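Long-range contact in flagellar biosynthesis protein FlhF (Bacillus subtilis, PDB 2PX0), which binds GTP as a homodimeric GTPase of the signal-recognition-particle family and is needed for building the bacterial flagellum: residues T253-L262 with L288-R296. Numbering follows the deposited sequence.
Sequences TSLGSVFNIL and LGFVRMLCR
Phe290 reaches from helix 288-294 to the backbone and side chains of helix 256-262, its CG anti to the backbone N (chi1 177°), which carries the ring across. Phe259 CB lies in the plane of that ring at its edge, 3.9 Å from CE2; Leu255 O is also at the edge, 3.8 Å from CZ. Leu262 CD1 comes over one face, and Val258 CB stands 3.8 Å from CZ. A long flat side chain suits this place, since the axes of the two helical segments come no closer than 10.4 Å; an alanine here would probably open a gap among Leu255, Val258, Phe259 and Leu262. Leucines, with branched ends that can touch two neighbours, complete the apolar core: Leu294 CD2 packs against Leu255 CB, Leu294 CD1 against Phe259 CD2, and Leu255 CD1 against Met293 CB.

The polar contact joins the C-terminal residue to the loop before helix 256-262: Arg296, poorly ordered but long enough to offer two N-H groups to one carbonyl, gives Thr253 O a hydrogen bond from NH1 (3.0 Å) and a weak one from NH2. Ser254 OG accepts from Gly256 N, an ST turn leading into the helix. The N-to-C directions of segments 256-262 and 288-294 differ by 144°, roughly antiparallel: helix-helix packing within the SRP-type GTPase domain, joining the C-terminal helix to the one after strand 243-247.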
loop_
_atom_site.group_PDB
_atom_site.type_symbol
_atom_site.label_atom_id
_atom_site.label_comp_id
_atom_site.label_asym_id
_atom_site.label_seq_id
_atom_site.Cartn_x
_atom_site.Cartn_y
_atom_site.Cartn_z
ATOM N N THR A 253 -11.734 -0.598 -1.113
ATOM C CA THR A 253 -13.084 -0.963 -1.550
ATOM C C THR A 253 -13.910 -1.571 -0.439
ATOM O O THR A 253 -15.110 -1.349 -0.362
ATOM C CB THR A 253 -13.041 -2.005 -2.686
ATOM O OG1 THR A 253 -12.483 -1.411 -3.859
ATOM C CG2 THR A 253 -14.438 -2.513 -2.994
ATOM N N SER A 254 -13.264 -2.380 0.388
ATOM C CA SER A 254 -13.920 -3.038 1.501
ATOM C C SER A 254 -13.034 -2.849 2.730
ATOM O O SER A 254 -11.885 -2.439 2.618
ATOM C CB SER A 254 -14.101 -4.524 1.189
ATOM O OG SER A 254 -14.306 -5.283 2.369
ATOM N N LEU A 255 -13.564 -3.129 3.908
ATOM C CA LEU A 255 -12.797 -2.966 5.118
ATOM C C LEU A 255 -12.684 -4.295 5.846
ATOM O O LEU A 255 -12.209 -4.367 6.986
ATOM C CB LEU A 255 -13.461 -1.908 5.991
ATOM C CG LEU A 255 -13.108 -0.465 5.619
ATOM C CD1 LEU A 255 -14.036 0.500 6.309
ATOM C CD2 LEU A 255 -11.679 -0.179 6.038
ATOM N N GLY A 256 -13.107 -5.356 5.170
ATOM C CA GLY A 256 -13.033 -6.674 5.773
ATOM C C GLY A 256 -11.653 -6.975 6.346
ATOM O O GLY A 256 -11.527 -7.346 7.518
ATOM N N SER A 257 -10.615 -6.807 5.528
ATOM C CA SER A 257 -9.257 -7.074 5.967
ATOM C C SER A 257 -8.910 -6.348 7.273
ATOM O O SER A 257 -8.262 -6.917 8.169
ATOM C CB SER A 257 -8.269 -6.686 4.867
ATOM O OG SER A 257 -8.511 -5.383 4.380
ATOM N N VAL A 258 -9.342 -5.095 7.390
ATOM C CA VAL A 258 -9.046 -4.330 8.594
ATOM C C VAL A 258 -9.790 -4.958 9.781
ATOM O O VAL A 258 -9.310 -4.944 10.914
ATOM C CB VAL A 258 -9.432 -2.834 8.410
ATOM C CG1 VAL A 258 -8.910 -2.005 9.566
ATOM C CG2 VAL A 258 -8.853 -2.320 7.109
ATOM N N PHE A 259 -10.966 -5.516 9.519
ATOM C CA PHE A 259 -11.724 -6.184 10.571
ATOM C C PHE A 259 -10.945 -7.442 10.957
ATOM O O PHE A 259 -10.565 -7.634 12.119
ATOM C CB PHE A 259 -13.112 -6.561 10.055
ATOM C CG PHE A 259 -13.953 -7.287 11.057
ATOM C CD1 PHE A 259 -13.849 -8.659 11.198
ATOM C CD2 PHE A 259 -14.854 -6.599 11.856
ATOM C CE1 PHE A 259 -14.635 -9.346 12.120
ATOM C CE2 PHE A 259 -15.642 -7.275 12.778
ATOM C CZ PHE A 259 -15.533 -8.653 12.912
ATOM N N ASN A 260 -10.703 -8.290 9.961
ATOM C CA ASN A 260 -9.940 -9.514 10.165
ATOM C C ASN A 260 -8.755 -9.295 11.122
ATOM O O ASN A 260 -8.528 -10.086 12.038
ATOM C CB ASN A 260 -9.399 -10.022 8.827
ATOM C CG ASN A 260 -10.492 -10.440 7.866
ATOM O OD1 ASN A 260 -11.369 -11.249 8.199
ATOM N ND2 ASN A 260 -10.437 -9.901 6.653
ATOM N N ILE A 261 -8.003 -8.219 10.894
ATOM C CA ILE A 261 -6.838 -7.901 11.708
ATOM C C ILE A 261 -7.205 -7.528 13.122
ATOM O O ILE A 261 -6.495 -7.872 14.079
ATOM C CB ILE A 261 -6.023 -6.733 11.114
ATOM C CG1 ILE A 261 -5.249 -7.200 9.887
ATOM C CG2 ILE A 261 -5.044 -6.216 12.129
ATOM C CD1 ILE A 261 -4.296 -8.324 10.172
ATOM N N LEU A 262 -8.308 -6.805 13.253
ATOM C CA LEU A 262 -8.746 -6.369 14.560
ATOM C C LEU A 262 -9.368 -7.505 15.343
ATOM O O LEU A 262 -9.118 -7.634 16.540
ATOM C CB LEU A 262 -9.739 -5.218 14.430
ATOM C CG LEU A 262 -9.155 -3.858 14.087
ATOM C CD1 LEU A 262 -10.281 -2.886 13.706
ATOM C CD2 LEU A 262 -8.366 -3.351 15.278
ATOM N N LEU A 288 -18.540 -0.283 17.035
ATOM C CA LEU A 288 -19.791 -0.292 16.278
ATOM C C LEU A 288 -19.751 0.686 15.088
ATOM O O LEU A 288 -20.400 0.456 14.056
ATOM C CB LEU A 288 -20.977 0.060 17.185
ATOM C CG LEU A 288 -22.305 0.319 16.453
ATOM C CD1 LEU A 288 -22.604 -0.808 15.478
ATOM C CD2 LEU A 288 -23.419 0.446 17.471
ATOM N N GLY A 289 -18.998 1.776 15.240
ATOM C CA GLY A 289 -18.896 2.750 14.173
ATOM C C GLY A 289 -18.160 2.168 12.984
ATOM O O GLY A 289 -18.524 2.413 11.833
ATOM N N PHE A 290 -17.116 1.395 13.269
ATOM C CA PHE A 290 -16.317 0.760 12.232
ATOM C C PHE A 290 -17.133 -0.276 11.495
ATOM O O PHE A 290 -17.030 -0.410 10.278
ATOM C CB PHE A 290 -15.109 0.062 12.840
ATOM C CG PHE A 290 -14.276 -0.666 11.837
ATOM C CD1 PHE A 290 -13.460 0.031 10.954
ATOM C CD2 PHE A 290 -14.336 -2.046 11.743
ATOM C CE1 PHE A 290 -12.721 -0.639 9.995
ATOM C CE2 PHE A 290 -13.596 -2.731 10.783
ATOM C CZ PHE A 290 -12.792 -2.030 9.908
ATOM N N VAL A 291 -17.936 -1.019 12.242
ATOM C CA VAL A 291 -18.757 -2.056 11.648
ATOM C C VAL A 291 -19.786 -1.445 10.715
ATOM O O VAL A 291 -20.097 -2.015 9.671
ATOM C CB VAL A 291 -19.489 -2.900 12.732
ATOM C CG1 VAL A 291 -20.376 -3.934 12.063
ATOM C CG2 VAL A 291 -18.478 -3.593 13.661
ATOM N N ARG A 292 -20.321 -0.285 11.080
ATOM C CA ARG A 292 -21.320 0.361 10.231
ATOM C C ARG A 292 -20.708 0.692 8.878
ATOM O O ARG A 292 -21.417 0.990 7.925
ATOM C CB ARG A 292 -21.866 1.639 10.882
ATOM C CG ARG A 292 -22.865 1.419 12.014
ATOM C CD ARG A 292 -23.601 2.725 12.356
ATOM N NE ARG A 292 -24.312 2.680 13.637
ATOM C CZ ARG A 292 -25.375 1.917 13.894
ATOM N NH1 ARG A 292 -25.877 1.116 12.959
ATOM N NH2 ARG A 292 -25.935 1.945 15.100
ATOM N N MET A 293 -19.383 0.635 8.801
ATOM C CA MET A 293 -18.672 0.919 7.559
ATOM C C MET A 293 -18.434 -0.350 6.735
ATOM O O MET A 293 -18.202 -0.285 5.528
ATOM C CB MET A 293 -17.347 1.593 7.872
ATOM C CG MET A 293 -17.517 2.926 8.523
ATOM S SD MET A 293 -15.998 3.850 8.422
ATOM C CE MET A 293 -15.677 4.150 10.132
ATOM N N LEU A 294 -18.481 -1.498 7.400
ATOM C CA LEU A 294 -18.317 -2.773 6.730
ATOM C C LEU A 294 -19.607 -3.112 5.996
ATOM O O LEU A 294 -19.588 -3.456 4.812
ATOM C CB LEU A 294 -18.041 -3.877 7.737
ATOM C CG LEU A 294 -16.629 -4.000 8.272
ATOM C CD1 LEU A 294 -16.575 -5.138 9.271
ATOM C CD2 LEU A 294 -15.686 -4.255 7.125
ATOM N N CYS A 295 -20.731 -3.016 6.706
ATOM C CA CYS A 295 -22.034 -3.334 6.120
ATOM C C CYS A 295 -22.581 -2.273 5.172
ATOM O O CYS A 295 -23.799 -2.071 5.093
ATOM C CB CYS A 295 -23.042 -3.585 7.226
ATOM S SG CYS A 295 -22.454 -4.827 8.334
ATOM N N ARG A 296 -21.681 -1.602 4.459
ATOM C CA ARG A 296 -22.083 -0.579 3.514
ATOM C C ARG A 296 -23.038 0.427 4.150
ATOM O O ARG A 296 -24.232 0.429 3.773
ATOM C CB ARG A 296 -22.740 -1.250 2.311
ATOM C CG ARG A 296 -21.849 -2.303 1.681
ATOM C CD ARG A 296 -20.499 -1.698 1.350
ATOM N NE ARG A 296 -19.635 -2.635 0.648
ATOM C CZ ARG A 296 -18.476 -2.294 0.093
ATOM N NH1 ARG A 296 -18.051 -1.036 0.164
ATOM N NH2 ARG A 296 -17.746 -3.204 -0.539
ATOM O OXT ARG A 296 -22.579 1.194 5.027
#